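Cerato-platanin-like protein (Moniliophthora perniciosa, PDB 3SUK) is a secreted fungal protein of the cerato-platanin family with a double-psi beta-barrel fold, whose precise function is not established. Local coordinates at residues P42-S50 with V92-L100; P59-I67 with N79-F90. One frame throughout, in Å; residues are numbered along the deposited sequence.

Interaction 1: residues P42-S50 with V92-L100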
ATOM      1  N   PRO A  42       9.880  -0.893  -5.041  1.00 10.91           N
ATOM      2  CA  PRO A  42      10.351   0.311  -5.719  1.00 12.28           C
ATOM      3  C   PRO A  42       9.636   1.601  -5.335  1.00 11.51           C
ATOM      4  O   PRO A  42      10.171   2.647  -5.493  1.00 14.12           O
ATOM      5  CB  PRO A  42      10.160  -0.024  -7.218  1.00 11.13           C
ATOM      6  CG  PRO A  42      10.234  -1.472  -7.273  1.00 13.24           C
ATOM      7  CD  PRO A  42       9.569  -1.947  -6.015  1.00 12.90           C
ATOM      8  N   THR A  43       8.414   1.503  -4.843  1.00 10.89           N
ATOM      9  CA  THR A  43       7.638   2.682  -4.478  1.00 10.76           C
ATOM     10  C   THR A  43       7.777   3.031  -2.983  1.00 10.13           C
ATOM     11  O   THR A  43       7.147   3.912  -2.519  1.00 10.20           O
ATOM     12  CB  THR A  43       6.158   2.433  -4.817  1.00  8.97           C
ATOM     13  OG1 THR A  43       5.751   1.249  -4.156  1.00 10.28           O
ATOM     14  CG2 THR A  43       5.972   2.201  -6.321  1.00 11.64           C
ATOM     15  N   PHE A  44       8.608   2.320  -2.246  1.00  9.83           N
ATOM     16  CA  PHE A  44       8.635   2.505  -0.805  1.00 11.10           C
ATOM     17  C   PHE A  44       8.901   3.988  -0.518  1.00 11.71           C
ATOM     18  O   PHE A  44       9.763   4.573  -1.114  1.00 12.88           O
ATOM     19  CB  PHE A  44       9.773   1.679  -0.162  1.00 11.08           C
ATOM     20  CG  PHE A  44       9.858   1.851   1.340  1.00 12.57           C
ATOM     21  CD1 PHE A  44       9.118   1.059   2.160  1.00 12.99           C
ATOM     22  CD2 PHE A  44      10.656   2.822   1.908  1.00 11.97           C
ATOM     23  CE1 PHE A  44       9.161   1.199   3.519  1.00 11.70           C
ATOM     24  CE2 PHE A  44      10.706   2.955   3.269  1.00 14.07           C
ATOM     25  CZ  PHE A  44       9.949   2.131   4.062  1.00 12.05           C
ATOM     26  N   PRO A  45       8.179   4.594   0.413  1.00 11.72           N
ATOM     27  CA  PRO A  45       7.308   3.973   1.423  1.00 12.36           C
ATOM     28  C   PRO A  45       5.853   3.886   0.978  1.00 10.44           C
ATOM     29  O   PRO A  45       5.013   3.728   1.810  1.00 10.50           O
ATOM     30  CB  PRO A  45       7.414   4.960   2.584  1.00 13.58           C
ATOM     31  CG  PRO A  45       7.476   6.275   1.905  1.00 12.84           C
ATOM     32  CD  PRO A  45       8.350   6.027   0.660  1.00 11.63           C
ATOM     33  N   HIS A  46       5.604   3.978  -0.317  1.00  8.78           N
ATOM     34  CA  HIS A  46       4.238   3.814  -0.812  1.00  9.87           C
ATOM     35  C   HIS A  46       3.946   2.320  -0.924  1.00  8.24           C
ATOM     36  O   HIS A  46       3.958   1.749  -1.976  1.00  8.08           O
ATOM     37  CB  HIS A  46       4.051   4.469  -2.184  1.00  9.53           C
ATOM     38  CG  HIS A  46       4.329   5.937  -2.215  1.00  9.23           C
ATOM     39  ND1 HIS A  46       4.356   6.662  -3.380  1.00 10.96           N
ATOM     40  CD2 HIS A  46       4.598   6.806  -1.225  1.00  9.32           C
ATOM     41  CE1 HIS A  46       4.648   7.916  -3.103  1.00 14.80           C
ATOM     42  NE2 HIS A  46       4.792   8.035  -1.802  1.00 11.12           N
ATOM     43  N   ILE A  47       3.702   1.719   0.230  1.00  8.23           N
ATOM     44  CA  ILE A  47       3.380   0.301   0.315  1.00  7.70           C
ATOM     45  C   ILE A  47       2.299   0.099   1.371  1.00  6.50           C
ATOM     46  O   ILE A  47       2.119   0.936   2.223  1.00  7.59           O
ATOM     47  CB  ILE A  47       4.596  -0.573   0.669  1.00  7.59           C
ATOM     48  CG1 ILE A  47       5.198  -0.138   1.999  1.00  9.78           C
ATOM     49  CG2 ILE A  47       5.651  -0.581  -0.456  1.00  8.71           C
ATOM     50  CD1 ILE A  47       6.077  -1.165   2.665  1.00 11.58           C
ATOM     51  N   GLY A  48       1.582  -1.005   1.263  1.00  6.46           N
ATOM     52  CA  GLY A  48       0.571  -1.302   2.250  1.00  8.40           C
ATOM     53  C   GLY A  48      -0.182  -2.591   2.020  1.00  8.48           C
ATOM     54  O   GLY A  48       0.063  -3.324   1.103  1.00  9.23           O
ATOM     55  N   ALA A  49      -1.147  -2.808   2.902  1.00  8.29           N
ATOM     56  CA  ALA A  49      -2.072  -3.915   2.807  1.00  9.26           C
ATOM     57  C   ALA A  49      -3.320  -3.461   2.034  1.00  6.62           C
ATOM     58  O   ALA A  49      -3.625  -2.282   2.083  1.00  7.24           O
ATOM     59  CB  ALA A  49      -2.454  -4.387   4.208  1.00  8.32           C
ATOM     60  N   SER A  50      -3.978  -4.387   1.332  1.00  7.39           N
ATOM     61  CA  SER A  50      -5.246  -4.147   0.666  1.00  8.45           C
ATOM     62  C   SER A  50      -6.185  -5.346   0.861  1.00  7.56           C
ATOM     63  O   SER A  50      -5.767  -6.456   0.892  1.00  8.88           O
ATOM     64  CB  SER A  50      -5.033  -3.904  -0.826  1.00  8.10           C
ATOM     65  OG  SER A  50      -6.235  -3.921  -1.537  1.00  9.92           O
ATOM     66  N   VAL A  92      -1.852   1.450   5.003  1.00  7.51           N
ATOM     67  CA  VAL A  92      -0.603   1.897   4.383  1.00  7.88           C
ATOM     68  C   VAL A  92       0.419   2.445   5.365  1.00  7.50           C
ATOM     69  O   VAL A  92       0.120   2.729   6.453  1.00  7.74           O
ATOM     70  CB  VAL A  92      -0.862   2.940   3.230  1.00  6.81           C
ATOM     71  CG1 VAL A  92      -1.882   2.341   2.218  1.00  8.92           C
ATOM     72  CG2 VAL A  92      -1.302   4.313   3.786  1.00  8.87           C
ATOM     73  N   ALA A  93       1.652   2.597   4.905  1.00  7.30           N
ATOM     74  CA  ALA A  93       2.664   3.201   5.773  1.00  7.69           C
ATOM     75  C   ALA A  93       2.178   4.605   6.142  1.00  7.64           C
ATOM     76  O   ALA A  93       1.606   5.289   5.356  1.00  7.83           O
ATOM     77  CB  ALA A  93       4.007   3.265   5.046  1.00  7.36           C
ATOM     78  N   GLN A  94       2.464   5.022   7.358  1.00  8.63           N
ATOM     79  CA  GLN A  94       2.065   6.351   7.754  1.00  7.78           C
ATOM     80  C   GLN A  94       2.678   7.360   6.764  1.00  7.64           C
ATOM     81  O   GLN A  94       2.039   8.310   6.387  1.00 10.35           O
ATOM     82  CB  GLN A  94       2.563   6.659   9.180  1.00  7.27           C
ATOM     83  CG  GLN A  94       2.053   8.013   9.672  1.00  7.25           C
ATOM     84  CD  GLN A  94       2.714   8.413  10.980  1.00  8.63           C
ATOM     85  OE1 GLN A  94       2.838   7.624  11.864  1.00  9.72           O
ATOM     86  NE2 GLN A  94       3.082   9.685  11.088  1.00 10.01           N
ATOM     87  N   ALA A  95       3.895   7.146   6.338  1.00  8.66           N
ATOM     88  CA  ALA A  95       4.540   8.114   5.475  1.00 10.70           C
ATOM     89  C   ALA A  95       3.746   8.312   4.176  1.00 11.73           C
ATOM     90  O   ALA A  95       3.621   9.436   3.692  1.00 11.21           O
ATOM     91  CB  ALA A  95       5.939   7.693   5.195  1.00 10.71           C
ATOM     92  N   ALA A  96       3.199   7.231   3.654  1.00  9.28           N
ATOM     93  CA  ALA A  96       2.359   7.282   2.487  1.00  9.50           C
ATOM     94  C   ALA A  96       1.070   8.039   2.721  1.00  9.77           C
ATOM     95  O   ALA A  96       0.689   8.811   1.903  1.00 10.78           O
ATOM     96  CB  ALA A  96       2.060   5.896   1.977  1.00 10.84           C
ATOM     97  N   MET A  97       0.394   7.788   3.824  1.00  8.61           N
ATOM     98  CA  MET A  97      -0.802   8.517   4.180  1.00  9.49           C
ATOM     99  C   MET A  97      -0.467   9.988   4.410  1.00 11.33           C
ATOM    100  O   MET A  97      -1.240  10.833   4.071  1.00 10.35           O
ATOM    101  CB  MET A  97      -1.524   7.909   5.375  1.00  8.09           C
ATOM    102  CG  MET A  97      -2.857   8.523   5.603  1.00  9.44           C
ATOM    103  SD  MET A  97      -3.767   7.669   6.917  1.00 10.88           S
ATOM    104  CE  MET A  97      -5.310   8.570   6.947  1.00 11.80           C
ATOM    105  N   ASP A  98       0.689  10.264   4.998  1.00 10.79           N
ATOM    106  CA  ASP A  98       1.058  11.655   5.165  1.00 12.31           C
ATOM    107  C   ASP A  98       1.246  12.367   3.816  1.00 10.77           C
ATOM    108  O   ASP A  98       0.830  13.474   3.665  1.00 11.26           O
ATOM    109  CB  ASP A  98       2.294  11.783   6.057  1.00 12.54           C
ATOM    110  CG  ASP A  98       1.958  11.790   7.540  1.00 10.94           C
ATOM    111  OD1 ASP A  98       0.979  12.387   7.923  1.00 12.43           O
ATOM    112  OD2 ASP A  98       2.723  11.170   8.300  1.00 13.32           O
ATOM    113  N   GLU A  99       1.839  11.703   2.861  1.00 10.82           N
ATOM    114  CA  GLU A  99       2.020  12.291   1.536  1.00 11.26           C
ATOM    115  C   GLU A  99       0.656  12.544   0.860  1.00 13.48           C
ATOM    116  O   GLU A  99       0.438  13.553   0.250  1.00 13.65           O
ATOM    117  CB  GLU A  99       2.919  11.417   0.684  1.00 12.30           C
ATOM    118  CG  GLU A  99       4.369  11.459   1.094  1.00 15.65           C
ATOM    119  CD  GLU A  99       5.179  10.459   0.312  1.00 18.36           C
ATOM    120  OE1 GLU A  99       5.207  10.602  -0.914  1.00 17.21           O
ATOM    121  OE2 GLU A  99       5.835   9.590   0.933  1.00 22.29           O
ATOM    122  N   LEU A 100      -0.263  11.620   1.042  1.00 12.15           N
ATOM    123  CA  LEU A 100      -1.596  11.674   0.494  1.00 11.39           C
ATOM    124  C   LEU A 100      -2.390  12.803   1.056  1.00 12.07           C
ATOM    125  O   LEU A 100      -3.296  13.246   0.438  1.00 13.72           O
ATOM    126  CB  LEU A 100      -2.301  10.348   0.721  1.00 12.98           C
ATOM    127  CG  LEU A 100      -3.497  10.003  -0.110  1.00 16.24           C
ATOM    128  CD1 LEU A 100      -3.188  10.054  -1.617  1.00 11.51           C
ATOM    129  CD2 LEU A 100      -3.928   8.621   0.236  1.00 16.16           C
TER
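H46 and E99 make the strongest polar contact here: NE2 of H46 gives its hydrogen to OE1 of E99 at 2.7 Å. The carboxylate oxygen lies at the ring's edge, almost in its plane, yet the nitrogen reaches that oxygen from above the carboxylate plane, with the two planes 50° apart. E99 gets there from the helix by an extended chain whose CG stands anti to the carbonyl carbon (chi1 -73°). The other ring nitrogen, ND1, bonds weakly to the carbonyl O of N79, so the imidazole spans helix and barrel strand. A backbone bond of 3.2 Å from A93 N to I47 O fixes A93, at the N-cap position; D13 bonds the N-H groups of Q94 and A95. Next to it G48 faces V92 as an antiparallel non-hydrogen-bonded pair with CA atoms only 4.0 Å apart; a side chain on G48 would run into V92 CG1, which explains the glycine. Packing is modest: P45, after a cis peptide bond, lays CG 3.9 Å from A95 CB, and the methyl groups of A93 and A96 lie against the carbonyl O of P45. Two N-H donors on H46 are consistent with a protonated ring, which the carboxylate would probably favour.

Interaction 2: residues P59-I67 with N79-F90; sequences PACGNCYTI and NLVAIDHAGNGF
Y65 and F90 meet edge to face: F90 turns the edge around CZ toward one face of the tyrosine ring, with CZ 3.8 Å from Y65 CG and the planes 76° apart. The approach is offset toward the rim of the tyrosine. At the edge of that ring, Y65 CE1 touches A82 CB at 3.7 Å, a place where a small methyl fits. On the other aromatic, I67 sets CD1 over the centre of the F90 face in a CH-pi contact, 3.8 Å from the ring centroid; its extended end (chi2 172°) carries the methyl there and also against L80 CB. The tyrosine hydroxyl takes a hydrogen bond from ND2 of N63, in that amide's plane, and has a further partner in D52, while N63 OD1 is bonded to R120. Without the ring, as with an alanine here in place of Y65, the edge of F90 is likely to face a gap and N63 ND2 and D52 to lose their shared hydroxyl.

T66 and N79 lie side by side, and T66 OG1 donates to N79 OD1 across 2.7 Å, tilted 31° from the carbonyl plane. L80 and Y65 exchange two backbone bonds, A82 N bonds N63 O, and G62 N bonds A82 O where a type II turn leads into the strand; G62's positive phi suits glycine.

The hairpin of strands 64-71 and 74-83 is flanked by strand 110-118 and strand 47-50, and F90 and I67 reach strand 4-8 at L6, while C64 is disulfide-bonded to C123.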
ATOM      1  N   PRO A  59      -3.327 -13.685  -6.191  1.00  9.90           N
ATOM      2  CA  PRO A  59      -2.857 -13.117  -7.452  1.00  9.36           C
ATOM      3  C   PRO A  59      -2.829 -11.589  -7.415  1.00  8.30           C
ATOM      4  O   PRO A  59      -2.276 -11.047  -8.313  1.00  9.92           O
ATOM      5  CB  PRO A  59      -3.855 -13.643  -8.477  1.00 11.11           C
ATOM      6  CG  PRO A  59      -5.116 -13.745  -7.687  1.00 13.86           C
ATOM      7  CD  PRO A  59      -4.650 -14.325  -6.372  1.00 11.34           C
ATOM      8  N   ALA A  60      -3.392 -10.961  -6.383  1.00  8.04           N
ATOM      9  CA  ALA A  60      -3.366  -9.511  -6.232  1.00  8.24           C
ATOM     10  C   ALA A  60      -2.093  -9.014  -5.501  1.00  8.45           C
ATOM     11  O   ALA A  60      -1.844  -7.845  -5.425  1.00  8.24           O
ATOM     12  CB  ALA A  60      -4.624  -9.031  -5.538  1.00  9.21           C
ATOM     13  N   CYS A  61      -1.259  -9.952  -5.072  1.00  8.09           N
ATOM     14  CA  CYS A  61       0.043  -9.585  -4.492  1.00  8.66           C
ATOM     15  C   CYS A  61       0.876  -8.822  -5.512  1.00  8.11           C
ATOM     16  O   CYS A  61       1.126  -9.310  -6.592  1.00  8.53           O
ATOM     17  CB  CYS A  61       0.841 -10.861  -4.071  1.00  7.48           C
ATOM     18  SG  CYS A  61       0.220 -11.571  -2.485  1.00  9.99           S
ATOM     19  N   GLY A  62       1.303  -7.638  -5.118  1.00  8.23           N
ATOM     20  CA  GLY A  62       2.059  -6.772  -6.006  1.00  7.24           C
ATOM     21  C   GLY A  62       1.236  -5.785  -6.822  1.00  8.91           C
ATOM     22  O   GLY A  62       1.784  -4.974  -7.511  1.00 10.33           O
ATOM     23  N   ASN A  63      -0.076  -5.774  -6.644  1.00  7.89           N
ATOM     24  CA  ASN A  63      -0.864  -4.839  -7.400  1.00  8.07           C
ATOM     25  C   ASN A  63      -0.474  -3.404  -7.108  1.00  6.56           C
ATOM     26  O   ASN A  63      -0.181  -3.037  -6.016  1.00  7.13           O
ATOM     27  CB  ASN A  63      -2.354  -5.022  -7.157  1.00 10.05           C
ATOM     28  CG  ASN A  63      -2.957  -6.177  -7.969  1.00 10.70           C
ATOM     29  OD1 ASN A  63      -2.298  -6.829  -8.725  1.00 11.21           O
ATOM     30  ND2 ASN A  63      -4.184  -6.428  -7.725  1.00 12.30           N
ATOM     31  N   CYS A  64      -0.526  -2.618  -8.159  1.00  7.64           N
ATOM     32  CA  CYS A  64      -0.150  -1.229  -8.144  1.00  6.85           C
ATOM     33  C   CYS A  64      -1.403  -0.371  -8.292  1.00  6.79           C
ATOM     34  O   CYS A  64      -2.130  -0.554  -9.187  1.00  8.11           O
ATOM     35  CB  CYS A  64       0.787  -0.989  -9.343  1.00  9.89           C
ATOM     36  SG  CYS A  64       1.435   0.708  -9.488  1.00  9.43           S
ATOM     37  N   TYR A  65      -1.595   0.549  -7.367  1.00  7.38           N
ATOM     38  CA  TYR A  65      -2.763   1.387  -7.304  1.00  7.63           C
ATOM     39  C   TYR A  65      -2.394   2.858  -7.286  1.00  9.52           C
ATOM     40  O   TYR A  65      -1.518   3.268  -6.565  1.00 10.36           O
ATOM     41  CB  TYR A  65      -3.553   1.085  -6.036  1.00  8.02           C
ATOM     42  CG  TYR A  65      -4.034  -0.326  -5.932  1.00  7.92           C
ATOM     43  CD1 TYR A  65      -3.246  -1.287  -5.336  1.00  7.68           C
ATOM     44  CD2 TYR A  65      -5.279  -0.701  -6.418  1.00  8.57           C
ATOM     45  CE1 TYR A  65      -3.681  -2.566  -5.205  1.00  7.56           C
ATOM     46  CE2 TYR A  65      -5.712  -1.993  -6.317  1.00  9.75           C
ATOM     47  CZ  TYR A  65      -4.898  -2.924  -5.741  1.00  9.74           C
ATOM     48  OH  TYR A  65      -5.316  -4.213  -5.636  1.00 11.93           O
ATOM     49  N   THR A  66      -3.119   3.639  -8.053  1.00  8.59           N
ATOM     50  CA  THR A  66      -3.037   5.080  -7.971  1.00  9.01           C
ATOM     51  C   THR A  66      -4.150   5.469  -7.031  1.00  9.53           C
ATOM     52  O   THR A  66      -5.306   5.234  -7.297  1.00  9.50           O
ATOM     53  CB  THR A  66      -3.234   5.754  -9.330  1.00  9.30           C
ATOM     54  OG1 THR A  66      -2.142   5.403 -10.171  1.00 11.08           O
ATOM     55  CG2 THR A  66      -3.251   7.240  -9.177  1.00 11.31           C
ATOM     56  N   ILE A  67      -3.751   6.043  -5.907  1.00  6.87           N
ATOM     57  CA  ILE A  67      -4.651   6.404  -4.808  1.00  7.70           C
ATOM     58  C   ILE A  67      -4.695   7.920  -4.734  1.00  7.80           C
ATOM     59  O   ILE A  67      -3.702   8.545  -4.702  1.00  8.77           O
ATOM     60  CB  ILE A  67      -4.179   5.809  -3.458  1.00  6.45           C
ATOM     61  CG1 ILE A  67      -4.068   4.265  -3.530  1.00  9.23           C
ATOM     62  CG2 ILE A  67      -5.153   6.164  -2.335  1.00  9.23           C
ATOM     63  CD1 ILE A  67      -3.463   3.654  -2.367  1.00  8.16           C
ATOM     64  N   ASN A  79       1.232   6.481  -6.206  1.00  7.84           N
ATOM     65  CA  ASN A  79       1.230   5.117  -6.638  1.00  8.01           C
ATOM     66  C   ASN A  79       1.809   4.198  -5.555  1.00  8.71           C
ATOM     67  O   ASN A  79       2.798   4.479  -4.965  1.00 10.94           O
ATOM     68  CB  ASN A  79       2.030   4.967  -7.933  1.00  8.84           C
ATOM     69  CG  ASN A  79       1.475   5.821  -9.084  1.00 10.87           C
ATOM     70  OD1 ASN A  79       0.325   6.076  -9.185  1.00 11.82           O
ATOM     71  ND2 ASN A  79       2.360   6.303  -9.878  1.00 14.89           N
ATOM     72  N   LEU A  80       1.095   3.123  -5.291  1.00  7.06           N
ATOM     73  CA  LEU A  80       1.328   2.308  -4.124  1.00  7.58           C
ATOM     74  C   LEU A  80       1.255   0.831  -4.460  1.00  7.12           C
ATOM     75  O   LEU A  80       0.411   0.420  -5.182  1.00  7.49           O
ATOM     76  CB  LEU A  80       0.288   2.668  -3.049  1.00  7.31           C
ATOM     77  CG  LEU A  80       0.456   1.874  -1.732  1.00  6.66           C
ATOM     78  CD1 LEU A  80       0.330   2.800  -0.514  1.00  8.61           C
ATOM     79  CD2 LEU A  80      -0.614   0.759  -1.621  1.00  8.51           C
ATOM     80  N   VAL A  81       2.133   0.032  -3.866  1.00  7.72           N
ATOM     81  CA  VAL A  81       2.121  -1.420  -4.071  1.00  7.12           C
ATOM     82  C   VAL A  81       1.495  -2.107  -2.879  1.00  5.64           C
ATOM     83  O   VAL A  81       1.879  -1.896  -1.794  1.00  7.12           O
ATOM     84  CB  VAL A  81       3.565  -1.997  -4.295  1.00  6.55           C
ATOM     85  CG1 VAL A  81       3.544  -3.547  -4.427  1.00  8.81           C
ATOM     86  CG2 VAL A  81       4.189  -1.358  -5.578  1.00  8.68           C
ATOM     87  N   ALA A  82       0.566  -2.981  -3.176  1.00  6.46           N
ATOM     88  CA  ALA A  82      -0.061  -3.801  -2.150  1.00  7.17           C
ATOM     89  C   ALA A  82       0.696  -5.107  -1.953  1.00  7.40           C
ATOM     90  O   ALA A  82       0.942  -5.794  -2.863  1.00  7.73           O
ATOM     91  CB  ALA A  82      -1.536  -4.026  -2.504  1.00  9.15           C
ATOM     92  N   ILE A  83       1.075  -5.334  -0.712  1.00  8.45           N
ATOM     93  CA  ILE A  83       1.888  -6.491  -0.331  1.00  9.55           C
ATOM     94  C   ILE A  83       1.325  -7.404   0.776  1.00  9.34           C
ATOM     95  O   ILE A  83       2.003  -8.280   1.234  1.00 10.04           O
ATOM     96  CB  ILE A  83       3.297  -5.996   0.099  1.00  9.89           C
ATOM     97  CG1 ILE A  83       3.257  -5.212   1.423  1.00 10.78           C
ATOM     98  CG2 ILE A  83       3.927  -5.164  -1.035  1.00  8.88           C
ATOM     99  CD1 ILE A  83       4.605  -4.941   2.043  1.00 14.89           C
ATOM    100  N   ASP A  84       0.128  -7.105   1.256  1.00  7.99           N
ATOM    101  CA  ASP A  84      -0.391  -7.800   2.438  1.00  8.95           C
ATOM    102  C   ASP A  84      -1.913  -7.718   2.375  1.00  8.30           C
ATOM    103  O   ASP A  84      -2.434  -6.946   1.628  1.00  9.26           O
ATOM    104  CB  ASP A  84       0.177  -7.124   3.696  1.00  8.75           C
ATOM    105  CG  ASP A  84       0.097  -7.973   4.979  1.00  8.84           C
ATOM    106  OD1 ASP A  84      -0.295  -9.114   4.906  1.00  9.99           O
ATOM    107  OD2 ASP A  84       0.445  -7.375   6.001  1.00 10.65           O
ATOM    108  N   HIS A  85      -2.567  -8.546   3.165  1.00  9.06           N
ATOM    109  CA  HIS A  85      -4.016  -8.535   3.339  1.00  8.10           C
ATOM    110  C   HIS A  85      -4.458  -7.455   4.332  1.00  8.99           C
ATOM    111  O   HIS A  85      -3.909  -7.358   5.337  1.00 10.80           O
ATOM    112  CB  HIS A  85      -4.469  -9.927   3.856  1.00 10.90           C
ATOM    113  CG  HIS A  85      -5.901  -9.962   4.329  1.00  9.11           C
ATOM    114  ND1 HIS A  85      -6.969  -9.942   3.471  1.00 11.19           N
ATOM    115  CD2 HIS A  85      -6.424  -9.963   5.571  1.00 14.65           C
ATOM    116  CE1 HIS A  85      -8.091  -9.967   4.160  1.00 13.85           C
ATOM    117  NE2 HIS A  85      -7.784  -9.991   5.435  1.00 13.61           N
ATOM    118  N   ALA A  86      -5.523  -6.735   3.987  1.00  9.76           N
ATOM    119  CA  ALA A  86      -6.227  -5.831   4.903  1.00  9.20           C
ATOM    120  C   ALA A  86      -7.664  -6.319   4.971  1.00 10.00           C
ATOM    121  O   ALA A  86      -8.168  -6.880   4.053  1.00  9.95           O
ATOM    122  CB  ALA A  86      -6.199  -4.424   4.364  1.00  9.13           C
ATOM    123  N   GLY A  87      -8.298  -6.087   6.097  1.00 11.06           N
ATOM    124  CA  GLY A  87      -9.695  -6.413   6.245  1.00 11.40           C
ATOM    125  C   GLY A  87     -10.631  -5.514   5.465  1.00 12.26           C
ATOM    126  O   GLY A  87     -11.693  -5.895   5.185  1.00 11.86           O
ATOM    127  N   ASN A  88     -10.253  -4.280   5.225  1.00 11.03           N
ATOM    128  CA  ASN A  88     -11.168  -3.310   4.622  1.00 12.07           C
ATOM    129  C   ASN A  88     -10.428  -2.149   3.931  1.00  9.57           C
ATOM    130  O   ASN A  88     -10.027  -1.245   4.589  1.00 12.29           O
ATOM    131  CB  ASN A  88     -12.083  -2.786   5.758  1.00 14.81           C
ATOM    132  CG  ASN A  88     -13.015  -1.711   5.350  1.00 12.98           C
ATOM    133  OD1 ASN A  88     -13.422  -1.619   4.256  1.00 16.15           O
ATOM    134  ND2 ASN A  88     -13.424  -0.944   6.318  1.00 17.58           N
ATOM    135  N   GLY A  89     -10.360  -2.160   2.623  1.00  9.64           N
ATOM    136  CA  GLY A  89      -9.562  -1.182   1.893  1.00 10.12           C
ATOM    137  C   GLY A  89      -8.053  -1.270   2.133  1.00  7.52           C
ATOM    138  O   GLY A  89      -7.520  -2.341   2.125  1.00  8.85           O
ATOM    139  N   PHE A  90      -7.427  -0.132   2.371  1.00  8.53           N
ATOM    140  CA  PHE A  90      -5.965  -0.084   2.483  1.00  7.91           C
ATOM    141  C   PHE A  90      -5.483   0.216   3.897  1.00  7.92           C
ATOM    142  O   PHE A  90      -5.994   1.085   4.558  1.00  8.12           O
ATOM    143  CB  PHE A  90      -5.352   1.028   1.588  1.00  8.29           C
ATOM    144  CG  PHE A  90      -5.513   0.824   0.110  1.00  8.67           C
ATOM    145  CD1 PHE A  90      -4.660  -0.004  -0.557  1.00  8.98           C
ATOM    146  CD2 PHE A  90      -6.447   1.553  -0.620  1.00  9.54           C
ATOM    147  CE1 PHE A  90      -4.786  -0.177  -1.892  1.00  8.59           C
ATOM    148  CE2 PHE A  90      -6.573   1.365  -1.978  1.00 11.20           C
ATOM    149  CZ  PHE A  90      -5.701   0.507  -2.592  1.00 10.26           C
TER

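In the fold
From the N terminus, strand 4-8 comes first, and then the chain enters 42-50. Interaction 1 closes a long loop when 92-100 returns to this segment: V92, in strand 90-92, pairs with strand 47-50, and helix 94-101 packs on the loop before it. Interaction 2 is nested inside: 59-67 leads into strand 64-71, the chain turns back through strand 74-83 to close a short hairpin loop, and F90 returns to it after the corner at D84. The two contacts meet along neighbouring strands 47-50 and 74-83, where G48 O to I83 N and S50 N to D84 O are probable hydrogen bonds. Together they tie hairpin, strand 47-50 and helix into the double-psi beta barrel.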